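Local atomic coordinates of mandelate racemase/muconate lactonizing protein (Geobacillus sp., PDB entry 3N4F), a protein that is of undetermined substrate, but probably catalyses a magnesium-assisted proton abstraction next to a carboxylate, as enolase-superfamily members do. Residues K21-R26 / S42-I47. Sequence-based numbering, arbitrary orientation.
Sequences KLTGER and SCTVDI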
ATOM      1  N   LYS A  21      -9.458  15.859  -8.239  1.00 14.02           N
ATOM      2  CA  LYS A  21      -8.356  14.986  -8.625  1.00 14.08           C
ATOM      3  C   LYS A  21      -7.083  15.809  -8.519  1.00 13.21           C
ATOM      4  O   LYS A  21      -6.968  16.859  -9.156  1.00 13.47           O
ATOM      5  CB  LYS A  21      -8.543  14.468 -10.054  1.00 15.52           C
ATOM      6  CG  LYS A  21      -7.526  13.409 -10.476  1.00 25.24           C
ATOM      7  CD  LYS A  21      -7.669  12.985 -11.945  1.00 18.67           C
ATOM      8  CE  LYS A  21      -9.087  12.558 -12.322  1.00 25.87           C
ATOM      9  NZ  LYS A  21      -9.678  11.565 -11.377  1.00 20.83           N
ATOM     10  N   LEU A  22      -6.148  15.337  -7.700  1.00 12.29           N
ATOM     11  CA  LEU A  22      -4.824  15.944  -7.577  1.00 12.41           C
ATOM     12  C   LEU A  22      -3.859  15.214  -8.527  1.00 12.68           C
ATOM     13  O   LEU A  22      -4.016  14.023  -8.780  1.00 12.18           O
ATOM     14  CB  LEU A  22      -4.336  15.865  -6.124  1.00 12.26           C
ATOM     15  CG  LEU A  22      -4.511  17.112  -5.254  1.00 32.98           C
ATOM     16  CD1 LEU A  22      -5.910  17.665  -5.387  1.00 13.69           C
ATOM     17  CD2 LEU A  22      -4.157  16.844  -3.778  1.00 13.38           C
ATOM     18  N   THR A  23      -2.886  15.926  -9.074  1.00 12.92           N
ATOM     19  CA  THR A  23      -1.980  15.324 -10.074  1.00 13.44           C
ATOM     20  C   THR A  23      -0.523  15.517  -9.678  1.00 13.91           C
ATOM     21  O   THR A  23      -0.178  16.472  -8.982  1.00 14.35           O
ATOM     22  CB  THR A  23      -2.176  15.940 -11.495  1.00 13.27           C
ATOM     23  OG1 THR A  23      -1.971  17.358 -11.436  1.00 23.07           O
ATOM     24  CG2 THR A  23      -3.536  15.632 -12.046  1.00 21.26           C
ATOM     25  N   GLY A  24       0.324  14.601 -10.130  1.00 14.93           N
ATOM     26  CA  GLY A  24       1.751  14.710  -9.931  1.00 15.16           C
ATOM     27  C   GLY A  24       2.531  13.638 -10.673  1.00 15.53           C
ATOM     28  O   GLY A  24       2.075  13.095 -11.695  1.00 16.03           O
ATOM     29  N   GLU A  25       3.701  13.324 -10.132  1.00 14.89           N
ATOM     30  CA  GLU A  25       4.688  12.501 -10.820  1.00 15.09           C
ATOM     31  C   GLU A  25       5.549  11.700  -9.857  1.00 13.36           C
ATOM     32  O   GLU A  25       5.933  12.183  -8.779  1.00 11.94           O
ATOM     33  CB  GLU A  25       5.608  13.381 -11.679  1.00 17.31           C
ATOM     34  CG  GLU A  25       4.971  13.884 -12.969  1.00 39.06           C
ATOM     35  CD  GLU A  25       5.915  14.727 -13.813  1.00 19.97           C
ATOM     36  OE1 GLU A  25       7.128  14.791 -13.488  1.00 39.91           O
ATOM     37  OE2 GLU A  25       5.438  15.324 -14.809  1.00 39.94           O
ATOM     38  N   ARG A  26       5.815  10.463 -10.259  1.00 12.57           N
ATOM     39  CA  ARG A  26       6.882   9.650  -9.707  1.00 13.65           C
ATOM     40  C   ARG A  26       8.239  10.294  -9.945  1.00 13.36           C
ATOM     41  O   ARG A  26       8.438  11.003 -10.938  1.00 14.44           O
ATOM     42  CB  ARG A  26       6.917   8.304 -10.432  1.00 13.91           C
ATOM     43  CG  ARG A  26       6.396   7.203  -9.655  1.00 22.39           C
ATOM     44  CD  ARG A  26       6.252   5.972 -10.535  1.00 13.02           C
ATOM     45  NE  ARG A  26       5.057   5.309 -10.085  1.00 20.51           N
ATOM     46  CZ  ARG A  26       3.978   5.102 -10.814  1.00 13.93           C
ATOM     47  NH1 ARG A  26       3.932   5.469 -12.098  1.00 20.43           N
ATOM     48  NH2 ARG A  26       2.931   4.533 -10.237  1.00 20.71           N
ATOM     49  N   SER A  42       3.443   9.702 -14.673  1.00 16.57           N
ATOM     50  CA  SER A  42       2.283  10.487 -14.220  1.00 17.25           C
ATOM     51  C   SER A  42       1.497   9.788 -13.115  1.00 16.42           C
ATOM     52  O   SER A  42       1.247   8.584 -13.192  1.00 16.84           O
ATOM     53  CB  SER A  42       1.356  10.821 -15.400  1.00 18.03           C
ATOM     54  OG  SER A  42       0.159  11.422 -14.937  1.00 32.52           O
ATOM     55  N   CYS A  43       1.110  10.552 -12.094  1.00 15.87           N
ATOM     56  CA  CYS A  43       0.348  10.021 -10.954  1.00 15.19           C
ATOM     57  C   CYS A  43      -0.842  10.918 -10.623  1.00 15.65           C
ATOM     58  O   CYS A  43      -0.761  12.145 -10.768  1.00 16.66           O
ATOM     59  CB  CYS A  43       1.239   9.888  -9.705  1.00 14.71           C
ATOM     60  SG  CYS A  43       2.641   8.739  -9.838  1.00 18.93           S
ATOM     61  N   THR A  44      -1.943  10.304 -10.187  1.00 14.90           N
ATOM     62  CA  THR A  44      -3.089  11.069  -9.687  1.00 14.58           C
ATOM     63  C   THR A  44      -3.604  10.488  -8.371  1.00 13.90           C
ATOM     64  O   THR A  44      -3.317   9.329  -8.026  1.00 13.42           O
ATOM     65  CB  THR A  44      -4.241  11.161 -10.717  1.00 15.01           C
ATOM     66  OG1 THR A  44      -4.755   9.858 -10.968  1.00 17.61           O
ATOM     67  CG2 THR A  44      -3.774  11.781 -12.035  1.00 18.73           C
ATOM     68  N   VAL A  45      -4.322  11.318  -7.615  1.00 13.27           N
ATOM     69  CA  VAL A  45      -5.008  10.877  -6.410  1.00 12.65           C
ATOM     70  C   VAL A  45      -6.368  11.589  -6.336  1.00 12.47           C
ATOM     71  O   VAL A  45      -6.411  12.820  -6.305  1.00 12.35           O
ATOM     72  CB  VAL A  45      -4.189  11.176  -5.107  1.00 12.17           C
ATOM     73  CG1 VAL A  45      -5.010  10.819  -3.888  1.00 11.11           C
ATOM     74  CG2 VAL A  45      -2.833  10.412  -5.088  1.00 10.03           C
ATOM     75  N   ASP A  46      -7.462  10.819  -6.320  1.00 11.76           N
ATOM     76  CA  ASP A  46      -8.796  11.396  -6.103  1.00 12.96           C
ATOM     77  C   ASP A  46      -8.955  11.656  -4.613  1.00 12.80           C
ATOM     78  O   ASP A  46      -8.715  10.763  -3.800  1.00 13.09           O
ATOM     79  CB  ASP A  46      -9.902  10.472  -6.624  1.00 14.93           C
ATOM     80  CG  ASP A  46      -9.851  10.297  -8.140  1.00 20.21           C
ATOM     81  OD1 ASP A  46      -9.129  11.062  -8.806  1.00 16.18           O
ATOM     82  OD2 ASP A  46     -10.548   9.412  -8.670  1.00 16.42           O
ATOM     83  N   ILE A  47      -9.310  12.893  -4.273  1.00 12.04           N
ATOM     84  CA  ILE A  47      -9.457  13.269  -2.871  0.50 12.16           C
ATOM     85  C   ILE A  47     -10.835  13.848  -2.633  1.00 11.52           C
ATOM     86  O   ILE A  47     -11.450  14.439  -3.532  1.00 10.95           O
ATOM     87  CB  ILE A  47      -8.371  14.266  -2.378  0.50 12.95           C
ATOM     88  CG1 ILE A  47      -8.509  15.641  -3.031  0.50 20.49           C
ATOM     89  CG2 ILE A  47      -6.969  13.712  -2.597  0.50 20.44           C
ATOM     90  CD1 ILE A  47      -7.683  16.704  -2.326  0.50 13.86           C
TER
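Leu22 pairs with Val45 and Gly24 with Cys43 through two reciprocal sets of backbone hydrogen bonds, from Leu22 N to Val45 O (2.9 Å) at one end to Cys43 N to Gly24 O (2.7 Å) at the other, which defines an antiparallel ladder. Between them, Thr23 and Thr44 form a non-hydrogen-bonded pair whose methyls meet, CG2 to CG2, at 3.9 Å. On the same face Lys21 runs alongside Asp46: CG lies anti to the backbone N (chi1 -173°), and bends at chi3 and chi4 bring NZ back to OD1 of Asp46 at 2.7 Å, a salt bridge on the carboxylate's syn side. Leu22, Cys43 and Val45 point to the opposite face. The end of Arg26 folds back so that Cys43 SG sits over the centre of its guanidinium, 4.0 Å above the plane. That group is oriented from outside the pair, since NE forms a salt bridge with Asp338 and NH1 donates to Gly40 O. The hairpin of 14-30 and 42-52 belongs to an antiparallel sheet consistent with the enolase-superfamily capping domain; strand 340-342 packs Ile340 and Ile342 against Cys43, and helix 371-381 brings Leu377 to Leu22.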